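Glycosylation Associate Protein 2 (Streptococcus agalactiae serotype V, PDB 6OYC) probably helps to glycosylate and secrete serine-rich repeat adhesins through the accessory Sec system, as a partner in a complex with two other Gap proteins. Local coordinates at residues E82-F87 and M106-D111; I391-F396 and A456-D461; I395-T400 and D462-A467. One frame throughout, in Å; residues are numbered along the deposited sequence.

Overall arrangement
Contact 1 lies on the opposite side of the chain's centre from contacts 2 and 3; the centres of contacts 1 and 2 are about 40 Å apart. Contact 1 comes first along the chain and ties together neighbouring strands of the N-terminal five-stranded parallel sheet. Contacts 2 and 3 follow each other along one run of chain, from the end of strand 388-392 to the start of helix 398-403, share Ile395 and Phe396, and have centres about 9 Å apart. Contact 2 pairs strands 388-392 and 452-458 of the mixed sheet; contact 3 joins the loop and helix start after the first strand to the turn leading into helix 467-473. Contact 2 holds Asp461 of a possible Ser-His-Asp triad, with contact 3 next to it, in what looks like an alpha/beta-hydrolase domain.

Contact 1. Residues E82-F87 and M106-D111; sequences EVYEVF and MAQRYD
Val83 opens the contact, laying CG1 beside the CG of Met106, and the residues after it lead into the beta-alpha-beta unit of strand 86-89, helix 96-104 and strand 108-110. Tyr84, inside a type II turn, presents a ring face to Met106, whose CB lies 3.9 Å from the ring centroid in a CH-pi contact. Met106, with positive phi, closes the preceding helix in a Schellman motif, and its chain bends at chi2 and chi3 to follow the ring toward the Tyr84 hydroxyl, which is hydrogen-bonded to Phe288 O. The Tyr84 carbonyl receives Gln108 NE2 on a lone pair, with O to NE2 3.0 Å and an N-H...O angle of 166°. Because NE2 also donates a hydrogen bond to Leu266 O, two bonds fix how the amide is turned. Val86 O then accepts Gln108 N at 2.8 Å, one of the backbone bonds of the parallel pairing that sets Phe87 opposite Gln108, while Val86 CG1 rests on Ala107 CB. Phe87 runs alongside Gln108, CE2 coming obliquely to 3.6 Å from Gln108 CB, with the ring 30° from the amide plane and edge-to-face with Phe122. Beyond, the Tyr110 ring edge places CE1 3.8 Å from Phe87 C.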
# COMPACT_ATOMS: atom_id res chain seq x y z
N GLU B 82 19.19 1.87 -4.01
CA GLU B 82 18.08 0.93 -4.09
C GLU B 82 17.15 1.33 -5.22
O GLU B 82 17.21 2.44 -5.75
CB GLU B 82 17.31 0.90 -2.77
CG GLU B 82 18.13 0.45 -1.59
CD GLU B 82 18.53 -1.01 -1.71
OE1 GLU B 82 17.62 -1.88 -1.75
OE2 GLU B 82 19.75 -1.29 -1.78
N VAL B 83 16.23 0.42 -5.56
CA VAL B 83 15.21 0.76 -6.53
C VAL B 83 14.42 2.01 -6.08
O VAL B 83 14.30 2.31 -4.88
CB VAL B 83 14.28 -0.44 -6.75
CG1 VAL B 83 15.03 -1.54 -7.53
CG2 VAL B 83 13.74 -0.96 -5.41
N TYR B 84 13.90 2.75 -7.07
CA TYR B 84 13.11 3.97 -6.87
C TYR B 84 13.90 5.11 -6.25
O TYR B 84 13.34 6.20 -6.06
CB TYR B 84 11.87 3.71 -6.02
CG TYR B 84 11.01 2.63 -6.61
CD1 TYR B 84 10.39 2.82 -7.83
CD2 TYR B 84 10.85 1.41 -5.96
CE1 TYR B 84 9.60 1.84 -8.40
CE2 TYR B 84 10.07 0.43 -6.52
CZ TYR B 84 9.45 0.64 -7.75
OH TYR B 84 8.67 -0.35 -8.33
N GLU B 85 15.19 4.90 -5.95
CA GLU B 85 16.04 5.98 -5.44
C GLU B 85 16.75 6.73 -6.55
O GLU B 85 17.52 7.65 -6.27
CB GLU B 85 17.06 5.44 -4.44
CG GLU B 85 16.44 4.99 -3.13
CD GLU B 85 17.48 4.61 -2.07
OE1 GLU B 85 18.69 4.55 -2.39
OE2 GLU B 85 17.06 4.35 -0.92
N VAL B 86 16.53 6.35 -7.80
CA VAL B 86 17.25 6.94 -8.92
C VAL B 86 16.29 7.81 -9.71
O VAL B 86 15.11 7.45 -9.90
CB VAL B 86 17.88 5.83 -9.80
CG1 VAL B 86 18.62 6.44 -11.00
CG2 VAL B 86 18.82 5.00 -8.95
N PHE B 87 16.78 8.96 -10.17
CA PHE B 87 15.93 9.93 -10.84
C PHE B 87 16.56 10.39 -12.14
O PHE B 87 17.77 10.64 -12.21
CB PHE B 87 15.66 11.11 -9.89
CG PHE B 87 14.84 10.72 -8.71
CD1 PHE B 87 15.45 10.12 -7.60
CD2 PHE B 87 13.47 10.90 -8.70
CE1 PHE B 87 14.70 9.71 -6.51
CE2 PHE B 87 12.71 10.51 -7.61
CZ PHE B 87 13.33 9.91 -6.50
N MET B 106 14.52 0.80 -11.28
CA MET B 106 13.19 1.38 -11.47
C MET B 106 13.23 2.90 -11.39
O MET B 106 12.44 3.51 -10.67
CB MET B 106 12.19 0.82 -10.45
CG MET B 106 12.14 -0.70 -10.41
SD MET B 106 11.58 -1.42 -11.98
CE MET B 106 9.81 -1.25 -11.82
N ALA B 107 14.17 3.51 -12.11
CA ALA B 107 14.39 4.94 -11.99
C ALA B 107 13.08 5.70 -12.15
O ALA B 107 12.29 5.41 -13.05
CB ALA B 107 15.39 5.42 -13.03
N GLN B 108 12.84 6.65 -11.25
CA GLN B 108 11.70 7.55 -11.35
C GLN B 108 12.01 8.67 -12.33
O GLN B 108 13.13 9.18 -12.38
CB GLN B 108 11.33 8.13 -9.98
CG GLN B 108 11.15 7.09 -8.86
CD GLN B 108 10.21 7.56 -7.76
OE1 GLN B 108 9.18 8.16 -8.05
NE2 GLN B 108 10.55 7.28 -6.50
N ARG B 109 11.02 9.04 -13.12
CA ARG B 109 11.18 10.08 -14.12
C ARG B 109 10.61 11.38 -13.56
O ARG B 109 9.50 11.40 -13.03
CB ARG B 109 10.49 9.69 -15.42
CG ARG B 109 11.01 8.39 -16.01
CD ARG B 109 12.43 8.56 -16.54
NE ARG B 109 12.79 7.48 -17.46
CZ ARG B 109 12.99 7.65 -18.77
NH1 ARG B 109 12.87 8.84 -19.33
NH2 ARG B 109 13.33 6.61 -19.52
N TYR B 110 11.39 12.46 -13.67
CA TYR B 110 11.00 13.75 -13.13
C TYR B 110 10.93 14.76 -14.26
O TYR B 110 11.48 14.54 -15.35
CB TYR B 110 11.99 14.24 -12.06
CG TYR B 110 13.35 14.56 -12.64
CD1 TYR B 110 14.34 13.58 -12.76
CD2 TYR B 110 13.65 15.84 -13.07
CE1 TYR B 110 15.60 13.90 -13.28
CE2 TYR B 110 14.88 16.15 -13.59
CZ TYR B 110 15.86 15.18 -13.70
OH TYR B 110 17.07 15.55 -14.23
N ASP B 111 10.26 15.88 -13.98
CA ASP B 111 10.03 16.94 -14.97
C ASP B 111 11.22 17.89 -14.94
O ASP B 111 11.35 18.72 -14.04
CB ASP B 111 8.73 17.67 -14.68
CG ASP B 111 8.51 18.85 -15.61
OD1 ASP B 111 9.30 19.02 -16.57
OD2 ASP B 111 7.53 19.60 -15.37

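Contact 2. Residues I391-F396 and A456-D461; sequences IGKPIF and AYMKND
Ala456 is hydrogen-bonded through both N and O to the strand end at Ile391-Lys393: its N donates to Ile391 O at 3.0 Å, and Ala456 O accepts from Lys393 N at 2.8 Å. One residue is thus gripped by the two neighbours of Gly392, the parallel pattern in which a residue bonds to the positions either side of its partner. Gly392 itself adds a CA-H...O contact to Ala456 O, with CA to O 3.3 Å.

The pairing joins strands 388-392 and 452-458 of the mixed sheet at their C-terminal ends, the edge where alpha/beta-hydrolase folds commonly carry their catalytic loops. Here the chain after the second strand holds Asp461, whose OD2 is hydrogen-bonded to His491 ND1; with Ser371 on a GxSxG elbow these residues have the geometry of a charge-relay triad, though a catalytic role remains an inference.

Where the strands diverge, Pro394 CD comes close to the neighbouring carbonyl, 3.4 Å from Ala456 O. The apolar contact is with the next residue, Pro394 CD lying 3.9 Å from Tyr457 CB as the two side chains cross at a slant. In Tyr457 CG stands between the backbone N and the carbonyl carbon (chi1 60°), and the ring leads away from the 391-396 segment to meet Phe468 with the planes about 30° apart.

Lys393 and Met458 make a looser, mixed contact, running side by side in the same direction. The lysine is extended beyond CG, and Lys393 CE passes 4.1 Å from SD of the bent Met458 chain. While CE passes the sulfur, NZ goes further and donates a hydrogen bond to His491 O, tying the strand end to the loop bearing the histidine.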
# COMPACT_ATOMS: atom_id res chain seq x y z
N ILE B 391 0.06 -20.47 1.66
CA ILE B 391 -0.87 -19.79 2.54
C ILE B 391 -0.88 -20.46 3.91
O ILE B 391 -0.64 -21.66 4.03
CB ILE B 391 -2.29 -19.76 1.93
CG1 ILE B 391 -2.63 -21.12 1.32
CG2 ILE B 391 -2.37 -18.68 0.85
CD1 ILE B 391 -4.10 -21.25 0.92
N GLY B 392 -1.12 -19.65 4.94
CA GLY B 392 -1.24 -20.12 6.31
C GLY B 392 -2.40 -19.50 7.06
O GLY B 392 -2.60 -18.28 7.03
N LYS B 393 -3.16 -20.33 7.77
CA LYS B 393 -4.38 -20.01 8.51
C LYS B 393 -5.42 -19.46 7.55
O LYS B 393 -5.85 -18.31 7.67
CB LYS B 393 -4.07 -19.02 9.64
CG LYS B 393 -2.88 -19.45 10.50
CD LYS B 393 -2.67 -18.55 11.69
CE LYS B 393 -1.79 -19.21 12.74
NZ LYS B 393 -1.50 -18.31 13.90
N PRO B 394 -5.87 -20.28 6.59
CA PRO B 394 -6.71 -19.76 5.51
C PRO B 394 -8.07 -19.30 6.01
O PRO B 394 -8.64 -19.88 6.94
CB PRO B 394 -6.85 -20.95 4.56
CG PRO B 394 -6.71 -22.15 5.46
CD PRO B 394 -5.71 -21.75 6.51
N ILE B 395 -8.58 -18.24 5.39
CA ILE B 395 -9.94 -17.78 5.58
C ILE B 395 -10.58 -17.69 4.20
O ILE B 395 -10.16 -16.87 3.38
CB ILE B 395 -10.01 -16.43 6.30
CG1 ILE B 395 -9.19 -16.46 7.59
CG2 ILE B 395 -11.46 -16.07 6.60
CD1 ILE B 395 -9.05 -15.13 8.26
N PHE B 396 -11.58 -18.54 3.94
CA PHE B 396 -12.27 -18.55 2.66
C PHE B 396 -13.77 -18.33 2.78
O PHE B 396 -14.39 -17.93 1.79
CB PHE B 396 -12.08 -19.89 1.91
CG PHE B 396 -10.64 -20.31 1.69
CD1 PHE B 396 -9.64 -19.37 1.51
CD2 PHE B 396 -10.31 -21.66 1.65
CE1 PHE B 396 -8.31 -19.78 1.30
CE2 PHE B 396 -9.00 -22.08 1.44
CZ PHE B 396 -8.00 -21.13 1.27
N ALA B 456 -0.76 -24.24 5.59
CA ALA B 456 -0.77 -24.47 7.03
C ALA B 456 -2.10 -24.01 7.59
O ALA B 456 -2.63 -22.97 7.19
CB ALA B 456 0.38 -23.74 7.72
N TYR B 457 -2.66 -24.80 8.51
CA TYR B 457 -3.98 -24.50 9.05
C TYR B 457 -4.02 -24.91 10.51
O TYR B 457 -3.25 -25.75 10.97
CB TYR B 457 -5.10 -25.22 8.28
CG TYR B 457 -4.97 -26.72 8.29
CD1 TYR B 457 -4.09 -27.36 7.43
CD2 TYR B 457 -5.71 -27.50 9.18
CE1 TYR B 457 -3.95 -28.73 7.43
CE2 TYR B 457 -5.58 -28.88 9.19
CZ TYR B 457 -4.70 -29.49 8.31
OH TYR B 457 -4.55 -30.86 8.30
N MET B 458 -4.93 -24.27 11.25
CA MET B 458 -5.22 -24.64 12.62
C MET B 458 -6.33 -25.68 12.62
O MET B 458 -7.34 -25.50 11.93
CB MET B 458 -5.62 -23.42 13.44
CG MET B 458 -4.58 -22.32 13.46
SD MET B 458 -2.93 -22.95 13.81
CE MET B 458 -3.00 -23.19 15.58
N LYS B 459 -6.13 -26.77 13.36
CA LYS B 459 -7.15 -27.82 13.41
C LYS B 459 -8.36 -27.39 14.23
O LYS B 459 -9.48 -27.83 13.94
CB LYS B 459 -6.54 -29.10 13.98
N ASN B 460 -8.16 -26.54 15.24
CA ASN B 460 -9.24 -26.09 16.10
C ASN B 460 -9.58 -24.63 15.82
O ASN B 460 -9.71 -23.82 16.75
CB ASN B 460 -8.85 -26.28 17.57
CG ASN B 460 -8.04 -27.55 17.80
OD1 ASN B 460 -6.84 -27.49 18.07
ND2 ASN B 460 -8.70 -28.69 17.70
N ASP B 461 -9.74 -24.28 14.55
CA ASP B 461 -9.90 -22.89 14.15
C ASP B 461 -11.28 -22.38 14.53
O ASP B 461 -12.30 -22.95 14.11
CB ASP B 461 -9.65 -22.72 12.65
CG ASP B 461 -9.44 -21.27 12.25
OD1 ASP B 461 -10.45 -20.54 12.12
OD2 ASP B 461 -8.27 -20.86 12.08

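Contact 3. Residues I395-T400 and D462-A467; sequences IFNLGT and DYDATA
Phe396 and Asn397 offer consecutive backbone amides to one carboxylate oxygen of Asp464, and this is the tight part of the contact. Asp464 OD2 is 2.7 Å from Phe396 N, which approaches nearly along the C-O axis, and 2.6 Å from Asn397 N, which comes from the syn side and out of the carboxylate plane. Asp464 OD1 uses its syn lone pair for Asn397 ND2 at 2.8 Å, almost straight at 169°. With CG anti to the backbone N (chi1 -155°), Asp464 reaches across to the loop, its carboxylate 81° from the Asn397 amide. Three bonds to a buried carboxylate probably favour its charged form.

Asp464 starts a type I turn ending at Ala467, three residues beyond Asp461, the possible triad acid, whose OD1 accepts the amides of Tyr463 and Asp464. It thereby joins this turn to the start of helix 398-403. Asn397 occupies the N-cap position, but its side chain bonds to Trp440 through OD1 and also to Asp470 through ND2. Thr466 CG2 presses to 3.2 Å from Asn397 ND2, and the buried Phe396 ring turns its edge to Ala467, CD2 3.8 Å from Ala467 O.

Toward the partly exposed side, Thr400 CG2 only approaches Tyr463 O, at 4.1 Å.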
# COMPACT_ATOMS: atom_id res chain seq x y z
N ILE B 395 -8.58 -18.24 5.39
CA ILE B 395 -9.94 -17.78 5.58
C ILE B 395 -10.58 -17.69 4.20
O ILE B 395 -10.16 -16.87 3.38
CB ILE B 395 -10.01 -16.43 6.30
CG1 ILE B 395 -9.19 -16.46 7.59
CG2 ILE B 395 -11.46 -16.07 6.60
CD1 ILE B 395 -9.05 -15.13 8.26
N PHE B 396 -11.58 -18.54 3.94
CA PHE B 396 -12.27 -18.55 2.66
C PHE B 396 -13.77 -18.33 2.78
O PHE B 396 -14.39 -17.93 1.79
CB PHE B 396 -12.08 -19.89 1.91
CG PHE B 396 -10.64 -20.31 1.69
CD1 PHE B 396 -9.64 -19.37 1.51
CD2 PHE B 396 -10.31 -21.66 1.65
CE1 PHE B 396 -8.31 -19.78 1.30
CE2 PHE B 396 -9.00 -22.08 1.44
CZ PHE B 396 -8.00 -21.13 1.27
N ASN B 397 -14.35 -18.59 3.93
CA ASN B 397 -15.80 -18.54 4.11
C ASN B 397 -16.11 -17.31 4.96
O ASN B 397 -16.25 -17.40 6.18
CB ASN B 397 -16.31 -19.84 4.72
CG ASN B 397 -15.90 -21.06 3.90
OD1 ASN B 397 -16.41 -21.29 2.80
ND2 ASN B 397 -14.97 -21.85 4.43
N LEU B 398 -16.20 -16.15 4.30
CA LEU B 398 -16.37 -14.90 5.04
C LEU B 398 -17.75 -14.82 5.67
O LEU B 398 -17.88 -14.42 6.83
CB LEU B 398 -16.11 -13.72 4.11
CG LEU B 398 -14.65 -13.28 4.08
CD1 LEU B 398 -14.46 -12.06 3.18
CD2 LEU B 398 -14.16 -13.00 5.49
N GLY B 399 -18.79 -15.19 4.92
CA GLY B 399 -20.13 -15.29 5.49
C GLY B 399 -20.19 -16.18 6.72
O GLY B 399 -20.94 -15.90 7.66
N THR B 400 -19.39 -17.25 6.74
CA THR B 400 -19.27 -18.08 7.94
C THR B 400 -18.56 -17.33 9.06
O THR B 400 -18.97 -17.41 10.23
CB THR B 400 -18.54 -19.38 7.60
OG1 THR B 400 -19.38 -20.20 6.76
CG2 THR B 400 -18.16 -20.14 8.87
N ASP B 462 -11.31 -21.30 15.30
CA ASP B 462 -12.53 -20.67 15.77
C ASP B 462 -13.23 -19.83 14.70
O ASP B 462 -14.32 -19.32 14.96
CB ASP B 462 -12.21 -19.80 16.99
CG ASP B 462 -10.85 -19.13 16.87
OD1 ASP B 462 -10.44 -18.40 17.80
OD2 ASP B 462 -10.18 -19.35 15.84
N TYR B 463 -12.63 -19.67 13.52
CA TYR B 463 -13.11 -18.71 12.54
C TYR B 463 -13.52 -19.35 11.23
O TYR B 463 -14.64 -19.14 10.76
CB TYR B 463 -12.03 -17.63 12.30
CG TYR B 463 -11.87 -16.71 13.48
CD1 TYR B 463 -12.89 -15.84 13.85
CD2 TYR B 463 -10.71 -16.72 14.25
CE1 TYR B 463 -12.76 -15.01 14.94
CE2 TYR B 463 -10.58 -15.89 15.35
CZ TYR B 463 -11.61 -15.03 15.68
OH TYR B 463 -11.50 -14.19 16.77
N ASP B 464 -12.63 -20.13 10.60
CA ASP B 464 -12.99 -20.83 9.37
C ASP B 464 -12.46 -22.26 9.47
O ASP B 464 -11.57 -22.66 8.74
CB ASP B 464 -12.45 -20.14 8.12
CG ASP B 464 -13.27 -20.47 6.90
OD1 ASP B 464 -14.19 -21.30 7.04
OD2 ASP B 464 -13.02 -19.90 5.81
N ALA B 465 -13.05 -23.03 10.40
CA ALA B 465 -12.62 -24.41 10.60
C ALA B 465 -12.61 -25.20 9.30
O ALA B 465 -11.69 -25.97 9.04
CB ALA B 465 -13.53 -25.08 11.63
N THR B 466 -13.61 -24.97 8.45
CA THR B 466 -13.87 -25.72 7.23
C THR B 466 -12.92 -25.39 6.06
O THR B 466 -13.06 -26.00 4.99
CB THR B 466 -15.33 -25.45 6.81
OG1 THR B 466 -15.61 -26.03 5.54
CG2 THR B 466 -15.62 -23.95 6.76
N ALA B 467 -11.96 -24.49 6.25
CA ALA B 467 -11.24 -23.91 5.12
C ALA B 467 -10.42 -24.96 4.36
O ALA B 467 -10.61 -25.16 3.15
CB ALA B 467 -10.34 -22.76 5.60